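Long-range contacts in peptidase M28 (PDB 3IIB), which is a homodimeric, zinc-binding member of peptidase family M28 that probably acts as a metallodipeptidase or carboxypeptidase: residues Ala80-Pro85 and Lys217-Ser222; Gln104-Thr109 and Asp129-Ile134; Gly168-Ser173 and Ala199-Pro204; Pro89-Ala94 and Arg180-Gly185. One frame throughout, in Å; residues are numbered along the deposited sequence.

Contact 1: residues Ala80-Pro85 and Lys217-Ser222; sequences ASILSP and KEVVIS
Leu83 lies across Val220 and Ser222 with its two methyls divided between them: CD1 meets Val220 CG1 at 4.0 Å, while CD2 reaches Ser222 CB at the same distance. The first torsion (chi1 -59°) sets CG beside the backbone N, and an extended chi2 (178°) then turns CD1 to Val220 and CD2 to Ser222. Ile82, one residue earlier, serves the other side of the sheet. Its CG2 branch, anti to the backbone N, obliquely meets Val219 CG1 at 4.1 Å, and its CG1 faces Ile221 CG2. Met212 of helix 203-213 packs on both Ile82 and Val219, so this side is covered. Pro85, which follows a cis peptide bond, sets its ring against both Val219 and Lys217: CD lies 4.0 Å from Val219 CG2 and CG 3.8 Å from Lys217 CB.

Ser81 and Ser222 exchange both N-H...O bonds, and Ile82 faces Ile221 as a non-hydrogen-bonded pair. Beyond them the pairing slips by one residue: Leu83 N donates to Val220 O at 2.8 Å, Ser84 N reaches that same oxygen only weakly at 3.4 Å, and Val220 N returns a bond to Ser84 O. Two residues thus face one, with Leu83 twisted out of extended geometry (psi -32°), which defines a classic beta bulge in an antiparallel strand pair.

Contact 2: residues Gln104-Thr109 and Asp129-Ile134; sequences QGLSAT and DKIAFI
Apolar packing centres on Ile131, whose CG1 and CD1 pack against Ala108 and Leu106. Ala108 CB touches Ile131 CG1 at 3.7 Å and CD1 at 3.8 Å. Leu106 comes from further along its strand and meets Ile131 tip to tip, CG to CD1 at 4.1 Å. Ile131 can reach both because its CG1 branch stands anti to the carbonyl carbon (chi1 -75°) and carries CD1 toward Leu106.

Hydrogen bonding is concentrated at one backbone pair: Ile131 N donates to Thr109 O over 2.9 Å in a nearly straight bond, 168° at the hydrogen. The same carbonyl oxygen is flanked by the aliphatic start of Lys130, with CB at 3.3 Å. A water extends the link, accepting from Thr109 N and donating to Asp129 O at 2.7 Å, so it bridges the two backbones where they do not bond directly.

The strand segments meet at a steep 68°, consistent with contact at one end and divergence thereafter. They belong to a beta-alpha-beta unit in which helix 116-120 comes between parallel strands 106-113 and 131-134 in the chain. Strand 220-242 flanks the former through the backbone bond of Ala108 with Ile221, strand 168-172 flanks the latter, and helix 203-213 packs on Phe133.

Contact 3: residues Gly168-Ser173 and Ala199-Pro204; sequences GIIIRS and AAISNP
Strands 168-172 and 198-201 run parallel inside the mixed sheet, their segment axes 36° apart, paired Ile170 with Ala199, Ile171 with Ala200 and Arg172 with Ile201; Ile201 N, for example, bonds Ile171 O at 2.8 Å. Strand 131-134 flanks 168-172 on its other side, and strand 198-201 leads directly into helix 203-213. Ser202 is the N-cap of that helix, and its OG also hydrogen-bonds Asp205 OD2.

Side chains alternate between the faces. Ile170 and Ile201 approach through their CD1 methyls at 4.1 Å on the face packed by Ile209 of the helix, while Ile171 CG1 lies 3.8 Å from Ala200 CB on the other. Arg172 is the polar tie to the helix. Its chain leaves anti to the backbone N (chi1 177°), then bends at chi3 so that NH1 gives Asn203 OD1 a 2.9 Å bond, on a lone pair and in the guanidinium plane. NE and NH2 form salt bridges with Asp135 and Asp207. A leucine here would probably leave Asp135 and Asp207 without their cationic mate and the Asn203 amide able to turn.

Past the strand end, Ser173 grips Ile201 O twice: N lies nearly on the carbonyl axis, whereas OG, which also bonds His183 N, comes at 2.7 Å from above the carbonyl plane.

Contact 4: residues Pro89-Ala94 and Arg180-Gly185; sequences PLVVTA and RMAHTG
Arg180 reaches Val91 by starting with CG anti to its own N (chi1 -162°) and then bending at chi2 (88°), which lays one face of the guanidinium against the valine. Val91 CG2 stands 3.6 Å above the guanidinium plane, over its centre, and touches the aliphatic Arg180 CG at 3.5 Å. The setting is an irregular loop, residues 180-185, packed over one side of strand 88-94 at the dimer interface.

The polar end of Arg180 is held from several directions: NE forms a salt bridge with Asp205, and NH1 bonds to the carbonyl oxygens of Glu263 and Pro404 of the second subunit. A methionine in its place would have no guanidinium, which would probably leave Asp205 without its charged mate, those neighbouring-subunit carbonyls without a donor, and Val91 without the flat surface it rests on.

Further along, Ala182 CB wedges against the strand backbone, 3.5 Å from Thr93 N and 3.6 Å from Thr93 CG2. Thr93 CG2 is turned to the loop because OG1 stands anti to the backbone N (chi1 -164°), where it bonds to Glu263 of its own chain.

The loop next approaches the metal centre: Thr184 O bonds to ND1 of the zinc ligand His402, a second-shell role. The Thr184 hydroxyl secures this residue to the strand, OG1 donating to Ala94 O over 2.8 Å in the carbonyl plane, with Arg75 binding both oxygens.

In the fold
All four contacts reach one mixed sheet, contact 4 through strand 88-94 alone, and lie on the same side of the chain's centre. Contact 1 spans the others in sequence, contact 2 falls within the span of contact 4, and the segments of contacts 3 and 4 alternate. Centre to centre, contacts 1 and 2 are about 9 Å apart, joined where strands 106-113 and 220-242 pair; contacts 2 and 3 about 12 Å, through strands 131-134 and 168-172; contacts 3 and 4 about 6 Å, through strands 198-201 and 88-94. The series runs from the outlying bulge of contact 1 to contact 4, where Thr184 lies about 8 Å from zinc, side chain to ion, connecting this sheet region with the metal centre and second subunit.

Contact 1: residues Ala80-Pro85 and Lys217-Ser222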
loop_
_atom_site.group_PDB
_atom_site.type_symbol
_atom_site.label_atom_id
_atom_site.label_comp_id
_atom_site.label_asym_id
_atom_site.label_seq_id
_atom_site.Cartn_x
_atom_site.Cartn_y
_atom_site.Cartn_z
ATOM N N ALA A 80 -17.661 1.049 0.691
ATOM C CA ALA A 80 -18.204 -0.165 1.276
ATOM C C ALA A 80 -17.853 -0.238 2.751
ATOM O O ALA A 80 -16.861 0.336 3.206
ATOM C CB ALA A 80 -17.719 -1.386 0.540
ATOM N N SER A 81 -18.716 -0.877 3.516
ATOM C CA SER A 81 -18.382 -1.140 4.921
ATOM C C SER A 81 -19.058 -2.399 5.417
ATOM O O SER A 81 -20.008 -2.906 4.810
ATOM C CB SER A 81 -18.748 0.062 5.783
ATOM O OG SER A 81 -20.139 0.221 5.786
ATOM N N ILE A 82 -18.548 -2.940 6.515
ATOM C CA ILE A 82 -19.251 -4.016 7.208
ATOM C C ILE A 82 -20.215 -3.373 8.182
ATOM O O ILE A 82 -19.841 -2.472 8.958
ATOM C CB ILE A 82 -18.256 -4.882 7.952
ATOM C CG1 ILE A 82 -17.383 -5.654 6.944
ATOM C CG2 ILE A 82 -18.980 -5.827 8.861
ATOM C CD1 ILE A 82 -16.172 -6.303 7.738
ATOM N N LEU A 83 -21.470 -3.808 8.122
ATOM C CA LEU A 83 -22.526 -3.291 9.014
ATOM C C LEU A 83 -22.672 -4.119 10.279
ATOM O O LEU A 83 -23.004 -3.575 11.347
ATOM C CB LEU A 83 -23.878 -3.207 8.287
ATOM C CG LEU A 83 -23.945 -2.319 7.036
ATOM C CD1 LEU A 83 -25.363 -2.400 6.419
ATOM C CD2 LEU A 83 -23.599 -0.884 7.341
ATOM N N SER A 84 -22.416 -5.415 10.151
ATOM C CA SER A 84 -22.504 -6.343 11.261
ATOM C C SER A 84 -21.725 -7.616 10.922
ATOM O O SER A 84 -21.587 -7.975 9.761
ATOM C CB SER A 84 -23.971 -6.654 11.608
ATOM O OG SER A 84 -24.618 -7.284 10.535
ATOM N N PRO A 85 -21.194 -8.309 11.959
ATOM C CA PRO A 85 -21.360 -8.101 13.419
ATOM C C PRO A 85 -20.627 -6.875 14.042
ATOM O O PRO A 85 -21.098 -6.321 15.019
ATOM C CB PRO A 85 -20.803 -9.381 13.996
ATOM C CG PRO A 85 -19.795 -9.863 12.981
ATOM C CD PRO A 85 -20.309 -9.440 11.661
ATOM N N LYS A 217 -20.441 -15.946 12.825
ATOM C CA LYS A 217 -21.326 -14.814 12.651
ATOM C C LYS A 217 -21.609 -14.655 11.156
ATOM O O LYS A 217 -20.741 -14.892 10.325
ATOM C CB LYS A 217 -20.693 -13.540 13.191
ATOM C CG LYS A 217 -20.451 -13.537 14.683
ATOM C CD LYS A 217 -21.743 -13.710 15.466
ATOM C CE LYS A 217 -21.491 -14.352 16.839
ATOM N NZ LYS A 217 -20.795 -13.421 17.748
ATOM N N GLU A 218 -22.837 -14.269 10.824
ATOM C CA GLU A 218 -23.115 -13.738 9.483
ATOM C C GLU A 218 -22.612 -12.301 9.343
ATOM O O GLU A 218 -22.717 -11.507 10.279
ATOM C CB GLU A 218 -24.610 -13.801 9.182
ATOM C CG GLU A 218 -25.069 -15.263 9.067
ATOM C CD GLU A 218 -26.460 -15.417 8.514
ATOM O OE1 GLU A 218 -27.323 -14.572 8.812
ATOM O OE2 GLU A 218 -26.680 -16.392 7.780
ATOM N N VAL A 219 -22.079 -11.987 8.168
ATOM C CA VAL A 219 -21.569 -10.655 7.850
ATOM C C VAL A 219 -22.510 -10.001 6.860
ATOM O O VAL A 219 -22.945 -10.614 5.845
ATOM C CB VAL A 219 -20.144 -10.736 7.269
ATOM C CG1 VAL A 219 -19.620 -9.343 6.784
ATOM C CG2 VAL A 219 -19.221 -11.407 8.297
ATOM N N VAL A 220 -22.859 -8.769 7.193
ATOM C CA VAL A 220 -23.689 -7.913 6.372
ATOM C C VAL A 220 -22.843 -6.755 5.962
ATOM O O VAL A 220 -22.155 -6.169 6.811
ATOM C CB VAL A 220 -24.899 -7.405 7.211
ATOM C CG1 VAL A 220 -25.786 -6.412 6.402
ATOM C CG2 VAL A 220 -25.694 -8.591 7.768
ATOM N N ILE A 221 -22.898 -6.377 4.688
ATOM C CA ILE A 221 -22.125 -5.238 4.193
ATOM C C ILE A 221 -23.054 -4.212 3.545
ATOM O O ILE A 221 -24.187 -4.532 3.181
ATOM C CB ILE A 221 -20.992 -5.664 3.217
ATOM C CG1 ILE A 221 -21.523 -6.174 1.873
ATOM C CG2 ILE A 221 -20.095 -6.731 3.889
ATOM C CD1 ILE A 221 -20.403 -6.345 0.833
ATOM N N SER A 222 -22.551 -2.990 3.452
ATOM C CA SER A 222 -23.079 -1.937 2.594
ATOM C C SER A 222 -22.133 -1.761 1.413
ATOM O O SER A 222 -20.911 -1.789 1.607
ATOM C CB SER A 222 -23.153 -0.621 3.353
ATOM O OG SER A 222 -23.650 0.414 2.496
HETATM O O HOH W 1 -24.515 -9.996 11.206
#

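Contact 2: residues Gln104-Thr109 and Asp129-Ile134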
loop_
_atom_site.group_PDB
_atom_site.type_symbol
_atom_site.label_atom_id
_atom_site.label_comp_id
_atom_site.label_asym_id
_atom_site.label_seq_id
_atom_site.Cartn_x
_atom_site.Cartn_y
_atom_site.Cartn_z
ATOM N N GLN A 104 -31.552 3.320 -4.271
ATOM C CA GLN A 104 -32.016 2.998 -2.908
ATOM C C GLN A 104 -30.875 2.552 -1.981
ATOM O O GLN A 104 -31.008 2.614 -0.752
ATOM C CB GLN A 104 -33.064 1.890 -2.958
ATOM N N GLY A 105 -29.764 2.113 -2.585
ATOM C CA GLY A 105 -28.579 1.627 -1.874
ATOM C C GLY A 105 -28.557 0.110 -1.811
ATOM O O GLY A 105 -29.576 -0.550 -2.099
ATOM N N LEU A 106 -27.412 -0.450 -1.455
ATOM C CA LEU A 106 -27.271 -1.910 -1.332
ATOM C C LEU A 106 -26.630 -2.364 -0.006
ATOM O O LEU A 106 -25.441 -2.141 0.230
ATOM C CB LEU A 106 -26.459 -2.452 -2.478
ATOM C CG LEU A 106 -26.290 -3.955 -2.620
ATOM C CD1 LEU A 106 -27.662 -4.657 -2.674
ATOM C CD2 LEU A 106 -25.457 -4.264 -3.879
ATOM N N SER A 107 -27.428 -3.010 0.828
ATOM C CA SER A 107 -26.955 -3.614 2.076
ATOM C C SER A 107 -27.488 -5.050 2.073
ATOM O O SER A 107 -28.660 -5.256 1.794
ATOM C CB SER A 107 -27.489 -2.853 3.291
ATOM O OG SER A 107 -27.057 -1.497 3.300
ATOM N N ALA A 108 -26.643 -6.029 2.374
ATOM C CA ALA A 108 -27.025 -7.427 2.253
ATOM C C ALA A 108 -26.098 -8.305 3.031
ATOM O O ALA A 108 -24.924 -7.962 3.211
ATOM C CB ALA A 108 -27.003 -7.875 0.781
ATOM N N THR A 109 -26.617 -9.463 3.432
ATOM C CA THR A 109 -25.804 -10.542 4.005
ATOM C C THR A 109 -24.959 -11.169 2.919
ATOM O O THR A 109 -25.413 -11.337 1.780
ATOM C CB THR A 109 -26.721 -11.595 4.625
ATOM O OG1 THR A 109 -27.479 -10.944 5.645
ATOM C CG2 THR A 109 -25.945 -12.780 5.205
ATOM N N ASP A 129 -31.247 -12.337 -2.611
ATOM C CA ASP A 129 -31.148 -11.221 -1.653
ATOM C C ASP A 129 -29.774 -11.056 -0.994
ATOM O O ASP A 129 -29.608 -10.192 -0.123
ATOM C CB ASP A 129 -32.205 -11.367 -0.550
ATOM C CG ASP A 129 -33.586 -11.627 -1.113
ATOM O OD1 ASP A 129 -34.005 -10.847 -1.989
ATOM O OD2 ASP A 129 -34.228 -12.618 -0.696
ATOM N N LYS A 130 -28.783 -11.826 -1.431
ATOM C CA LYS A 130 -27.480 -11.821 -0.784
ATOM C C LYS A 130 -26.374 -11.377 -1.724
ATOM O O LYS A 130 -26.545 -11.283 -2.928
ATOM C CB LYS A 130 -27.169 -13.216 -0.237
ATOM C CG LYS A 130 -28.110 -13.602 0.930
ATOM C CD LYS A 130 -27.765 -14.930 1.558
ATOM C CE LYS A 130 -28.520 -15.148 2.844
ATOM N NZ LYS A 130 -28.323 -16.550 3.345
ATOM N N ILE A 131 -25.222 -11.115 -1.141
ATOM C CA ILE A 131 -24.051 -10.746 -1.927
ATOM C C ILE A 131 -23.057 -11.912 -1.866
ATOM O O ILE A 131 -22.731 -12.382 -0.777
ATOM C CB ILE A 131 -23.427 -9.463 -1.376
ATOM C CG1 ILE A 131 -24.292 -8.236 -1.776
ATOM C CG2 ILE A 131 -21.952 -9.255 -1.876
ATOM C CD1 ILE A 131 -23.885 -6.907 -1.105
ATOM N N ALA A 132 -22.582 -12.352 -3.022
ATOM C CA ALA A 132 -21.547 -13.397 -3.059
ATOM C C ALA A 132 -20.216 -12.775 -2.679
ATOM O O ALA A 132 -19.957 -11.646 -3.054
ATOM C CB ALA A 132 -21.460 -14.054 -4.459
ATOM N N PHE A 133 -19.388 -13.548 -1.972
ATOM C CA PHE A 133 -18.004 -13.174 -1.641
ATOM C C PHE A 133 -17.089 -14.329 -2.063
ATOM O O PHE A 133 -17.112 -15.395 -1.466
ATOM C CB PHE A 133 -17.907 -12.819 -0.136
ATOM C CG PHE A 133 -16.499 -12.705 0.418
ATOM C CD1 PHE A 133 -15.486 -12.008 -0.270
ATOM C CD2 PHE A 133 -16.177 -13.332 1.625
ATOM C CE1 PHE A 133 -14.185 -11.946 0.245
ATOM C CE2 PHE A 133 -14.910 -13.244 2.153
ATOM C CZ PHE A 133 -13.904 -12.574 1.461
ATOM N N ILE A 134 -16.295 -14.119 -3.115
ATOM C CA ILE A 134 -15.287 -15.077 -3.509
ATOM C C ILE A 134 -13.989 -14.698 -2.818
ATOM O O ILE A 134 -13.503 -13.569 -2.986
ATOM C CB ILE A 134 -15.030 -15.084 -5.046
ATOM C CG1 ILE A 134 -16.281 -15.485 -5.832
ATOM C CG2 ILE A 134 -13.778 -16.008 -5.374
ATOM C CD1 ILE A 134 -16.162 -15.413 -7.397
HETATM O O HOH W 2 -29.345 -10.054 2.606
#

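Contact 3: residues Gly168-Ser173 and Ala199-Pro204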
loop_
_atom_site.group_PDB
_atom_site.type_symbol
_atom_site.label_atom_id
_atom_site.label_comp_id
_atom_site.label_asym_id
_atom_site.label_seq_id
_atom_site.Cartn_x
_atom_site.Cartn_y
_atom_site.Cartn_z
ATOM N N GLY A 168 -25.372 -8.838 -5.739
ATOM C CA GLY A 168 -24.054 -8.241 -5.882
ATOM C C GLY A 168 -22.946 -9.238 -5.637
ATOM O O GLY A 168 -23.192 -10.323 -5.120
ATOM N N ILE A 169 -21.703 -8.855 -5.974
ATOM C CA ILE A 169 -20.559 -9.682 -5.652
ATOM C C ILE A 169 -19.420 -8.796 -5.163
ATOM O O ILE A 169 -19.195 -7.684 -5.672
ATOM C CB ILE A 169 -20.122 -10.549 -6.814
ATOM C CG1 ILE A 169 -18.902 -11.388 -6.460
ATOM C CG2 ILE A 169 -19.804 -9.718 -8.093
ATOM C CD1 ILE A 169 -18.629 -12.473 -7.520
ATOM N N ILE A 170 -18.758 -9.264 -4.099
ATOM C CA ILE A 170 -17.441 -8.755 -3.754
ATOM C C ILE A 170 -16.448 -9.883 -3.881
ATOM O O ILE A 170 -16.760 -11.025 -3.544
ATOM C CB ILE A 170 -17.356 -8.150 -2.317
ATOM C CG1 ILE A 170 -17.972 -9.074 -1.284
ATOM C CG2 ILE A 170 -18.039 -6.718 -2.272
ATOM C CD1 ILE A 170 -17.539 -8.759 0.224
ATOM N N ILE A 171 -15.240 -9.547 -4.322
ATOM C CA ILE A 171 -14.165 -10.522 -4.370
ATOM C C ILE A 171 -12.947 -10.059 -3.564
ATOM O O ILE A 171 -12.661 -8.859 -3.447
ATOM C CB ILE A 171 -13.733 -10.880 -5.832
ATOM C CG1 ILE A 171 -12.991 -9.725 -6.535
ATOM C CG2 ILE A 171 -14.929 -11.454 -6.615
ATOM C CD1 ILE A 171 -12.395 -10.138 -7.914
ATOM N N ARG A 172 -12.220 -11.016 -3.010
ATOM C CA ARG A 172 -10.858 -10.738 -2.611
ATOM C C ARG A 172 -10.066 -10.361 -3.850
ATOM O O ARG A 172 -10.024 -11.106 -4.834
ATOM C CB ARG A 172 -10.193 -11.953 -1.966
ATOM C CG ARG A 172 -8.704 -11.746 -1.588
ATOM C CD ARG A 172 -8.077 -13.039 -1.044
ATOM N NE ARG A 172 -8.598 -13.401 0.269
ATOM C CZ ARG A 172 -8.088 -12.983 1.429
ATOM N NH1 ARG A 172 -6.992 -12.189 1.465
ATOM N NH2 ARG A 172 -8.651 -13.375 2.568
ATOM N N SER A 173 -9.440 -9.189 -3.779
ATOM C CA SER A 173 -8.616 -8.674 -4.868
ATOM C C SER A 173 -7.698 -9.744 -5.399
ATOM O O SER A 173 -7.098 -10.520 -4.619
ATOM C CB SER A 173 -7.787 -7.492 -4.396
ATOM O OG SER A 173 -8.578 -6.301 -4.333
ATOM N N ALA A 199 -17.483 -5.666 -7.160
ATOM C CA ALA A 199 -16.375 -4.929 -6.598
ATOM C C ALA A 199 -15.336 -5.881 -6.041
ATOM O O ALA A 199 -15.643 -7.026 -5.715
ATOM C CB ALA A 199 -16.873 -4.011 -5.499
ATOM N N ALA A 200 -14.107 -5.394 -5.971
ATOM C CA ALA A 200 -13.002 -6.072 -5.282
ATOM C C ALA A 200 -12.680 -5.316 -3.997
ATOM O O ALA A 200 -12.711 -4.077 -3.968
ATOM C CB ALA A 200 -11.769 -6.129 -6.176
ATOM N N ILE A 201 -12.372 -6.073 -2.939
ATOM C CA ILE A 201 -11.945 -5.499 -1.679
ATOM C C ILE A 201 -10.492 -5.859 -1.461
ATOM O O ILE A 201 -9.966 -6.781 -2.108
ATOM C CB ILE A 201 -12.821 -5.910 -0.485
ATOM C CG1 ILE A 201 -12.681 -7.423 -0.162
ATOM C CG2 ILE A 201 -14.266 -5.495 -0.719
ATOM C CD1 ILE A 201 -13.621 -7.940 0.957
ATOM N N SER A 202 -9.819 -5.066 -0.624
ATOM C CA SER A 202 -8.405 -5.294 -0.374
ATOM C C SER A 202 -8.236 -6.633 0.285
ATOM O O SER A 202 -9.143 -7.147 0.929
ATOM C CB SER A 202 -7.760 -4.207 0.502
ATOM O OG SER A 202 -8.146 -4.289 1.865
ATOM N N ASN A 203 -7.043 -7.186 0.136
ATOM C CA ASN A 203 -6.689 -8.415 0.826
ATOM C C ASN A 203 -6.874 -8.376 2.359
ATOM O O ASN A 203 -7.500 -9.282 2.891
ATOM C CB ASN A 203 -5.295 -8.847 0.373
ATOM C CG ASN A 203 -5.361 -9.739 -0.854
ATOM O OD1 ASN A 203 -5.724 -10.913 -0.759
ATOM N ND2 ASN A 203 -5.142 -9.153 -2.028
ATOM N N PRO A 204 -6.431 -7.291 3.057
ATOM C CA PRO A 204 -6.696 -7.214 4.509
ATOM C C PRO A 204 -8.201 -7.194 4.822
ATOM O O PRO A 204 -8.644 -7.763 5.801
ATOM C CB PRO A 204 -5.994 -5.917 4.917
ATOM C CG PRO A 204 -4.831 -5.822 3.913
ATOM C CD PRO A 204 -5.481 -6.245 2.627
#

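Contact 4: residues Pro89-Ala94 and Arg180-Gly185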
loop_
_atom_site.group_PDB
_atom_site.type_symbol
_atom_site.label_atom_id
_atom_site.label_comp_id
_atom_site.label_asym_id
_atom_site.label_seq_id
_atom_site.Cartn_x
_atom_site.Cartn_y
_atom_site.Cartn_z
ATOM N N PRO A 89 -14.999 0.001 8.250
ATOM C CA PRO A 89 -14.776 0.394 6.848
ATOM C C PRO A 89 -14.105 -0.700 6.032
ATOM O O PRO A 89 -13.335 -1.514 6.572
ATOM C CB PRO A 89 -13.812 1.588 6.958
ATOM C CG PRO A 89 -13.833 2.008 8.381
ATOM C CD PRO A 89 -14.141 0.774 9.158
ATOM N N LEU A 90 -14.458 -0.753 4.759
ATOM C CA LEU A 90 -13.736 -1.528 3.769
ATOM C C LEU A 90 -13.104 -0.617 2.711
ATOM O O LEU A 90 -13.521 0.542 2.521
ATOM C CB LEU A 90 -14.692 -2.505 3.113
ATOM C CG LEU A 90 -15.400 -3.517 4.002
ATOM C CD1 LEU A 90 -16.587 -4.142 3.249
ATOM C CD2 LEU A 90 -14.454 -4.614 4.567
ATOM N N VAL A 91 -12.073 -1.127 2.041
ATOM C CA VAL A 91 -11.426 -0.416 0.938
ATOM C C VAL A 91 -11.782 -1.289 -0.279
ATOM O O VAL A 91 -11.474 -2.483 -0.334
ATOM C CB VAL A 91 -9.898 -0.253 1.094
ATOM C CG1 VAL A 91 -9.239 0.088 -0.253
ATOM C CG2 VAL A 91 -9.567 0.875 2.174
ATOM N N VAL A 92 -12.509 -0.683 -1.183
ATOM C CA VAL A 92 -13.172 -1.396 -2.266
ATOM C C VAL A 92 -12.915 -0.632 -3.551
ATOM O O VAL A 92 -12.738 0.583 -3.534
ATOM C CB VAL A 92 -14.699 -1.524 -1.982
ATOM C CG1 VAL A 92 -15.398 -0.168 -1.991
ATOM C CG2 VAL A 92 -15.383 -2.441 -2.954
ATOM N N THR A 93 -12.992 -1.339 -4.668
ATOM C CA THR A 93 -13.096 -0.692 -5.965
ATOM C C THR A 93 -14.016 -1.497 -6.891
ATOM O O THR A 93 -14.072 -2.722 -6.821
ATOM C CB THR A 93 -11.694 -0.504 -6.599
ATOM O OG1 THR A 93 -11.785 0.452 -7.665
ATOM C CG2 THR A 93 -11.155 -1.830 -7.102
ATOM N N ALA A 94 -14.717 -0.803 -7.777
ATOM C CA ALA A 94 -15.570 -1.469 -8.746
ATOM C C ALA A 94 -14.675 -2.298 -9.673
ATOM O O ALA A 94 -13.564 -1.862 -10.051
ATOM C CB ALA A 94 -16.363 -0.416 -9.588
ATOM N N ARG A 180 -3.611 -2.421 1.759
ATOM C CA ARG A 180 -4.977 -1.924 1.768
ATOM C C ARG A 180 -5.252 -1.263 0.416
ATOM O O ARG A 180 -5.560 -0.064 0.327
ATOM C CB ARG A 180 -5.193 -0.990 2.941
ATOM C CG ARG A 180 -6.651 -0.801 3.261
ATOM C CD ARG A 180 -7.111 -1.862 4.231
ATOM N NE ARG A 180 -8.541 -1.759 4.506
ATOM C CZ ARG A 180 -9.089 -0.898 5.354
ATOM N NH1 ARG A 180 -8.349 -0.040 6.040
ATOM N NH2 ARG A 180 -10.408 -0.918 5.528
HETATM N N MSE A 181 -5.177 -2.090 -0.634
HETATM C CA MSE A 181 -5.317 -1.655 -2.009
HETATM C C MSE A 181 -6.339 -2.619 -2.643
HETATM O O MSE A 181 -6.176 -3.851 -2.561
HETATM C CB MSE A 181 -3.978 -1.797 -2.753
HETATM C CG MSE A 181 -2.870 -0.934 -2.195
HETATM SE SE MSE A 181 -2.955 0.858 -2.837
HETATM C CE MSE A 181 -4.497 1.682 -2.136
ATOM N N ALA A 182 -7.353 -2.037 -3.299
ATOM C CA ALA A 182 -8.329 -2.805 -4.043
ATOM C C ALA A 182 -7.898 -2.864 -5.521
ATOM O O ALA A 182 -7.528 -1.831 -6.130
ATOM C CB ALA A 182 -9.746 -2.255 -3.846
ATOM N N HIS A 183 -7.891 -4.086 -6.063
ATOM C CA HIS A 183 -7.435 -4.329 -7.428
ATOM C C HIS A 183 -8.664 -4.373 -8.346
ATOM O O HIS A 183 -9.602 -5.151 -8.113
ATOM C CB HIS A 183 -6.709 -5.659 -7.565
ATOM C CG HIS A 183 -5.445 -5.801 -6.788
ATOM N ND1 HIS A 183 -4.246 -6.156 -7.385
ATOM C CD2 HIS A 183 -5.192 -5.700 -5.461
ATOM C CE1 HIS A 183 -3.323 -6.288 -6.457
ATOM N NE2 HIS A 183 -3.869 -6.009 -5.279
ATOM N N THR A 184 -8.662 -3.517 -9.369
ATOM C CA THR A 184 -9.700 -3.533 -10.399
ATOM C C THR A 184 -9.294 -4.457 -11.550
ATOM O O THR A 184 -8.374 -5.265 -11.412
ATOM C CB THR A 184 -10.035 -2.080 -10.867
ATOM O OG1 THR A 184 -11.282 -2.082 -11.587
ATOM C CG2 THR A 184 -8.848 -1.365 -11.656
ATOM N N GLY A 185 -9.993 -4.336 -12.679
ATOM C CA GLY A 185 -9.731 -5.161 -13.860
ATOM C C GLY A 185 -11.038 -5.553 -14.510
ATOM O O GLY A 185 -12.121 -5.416 -13.904
#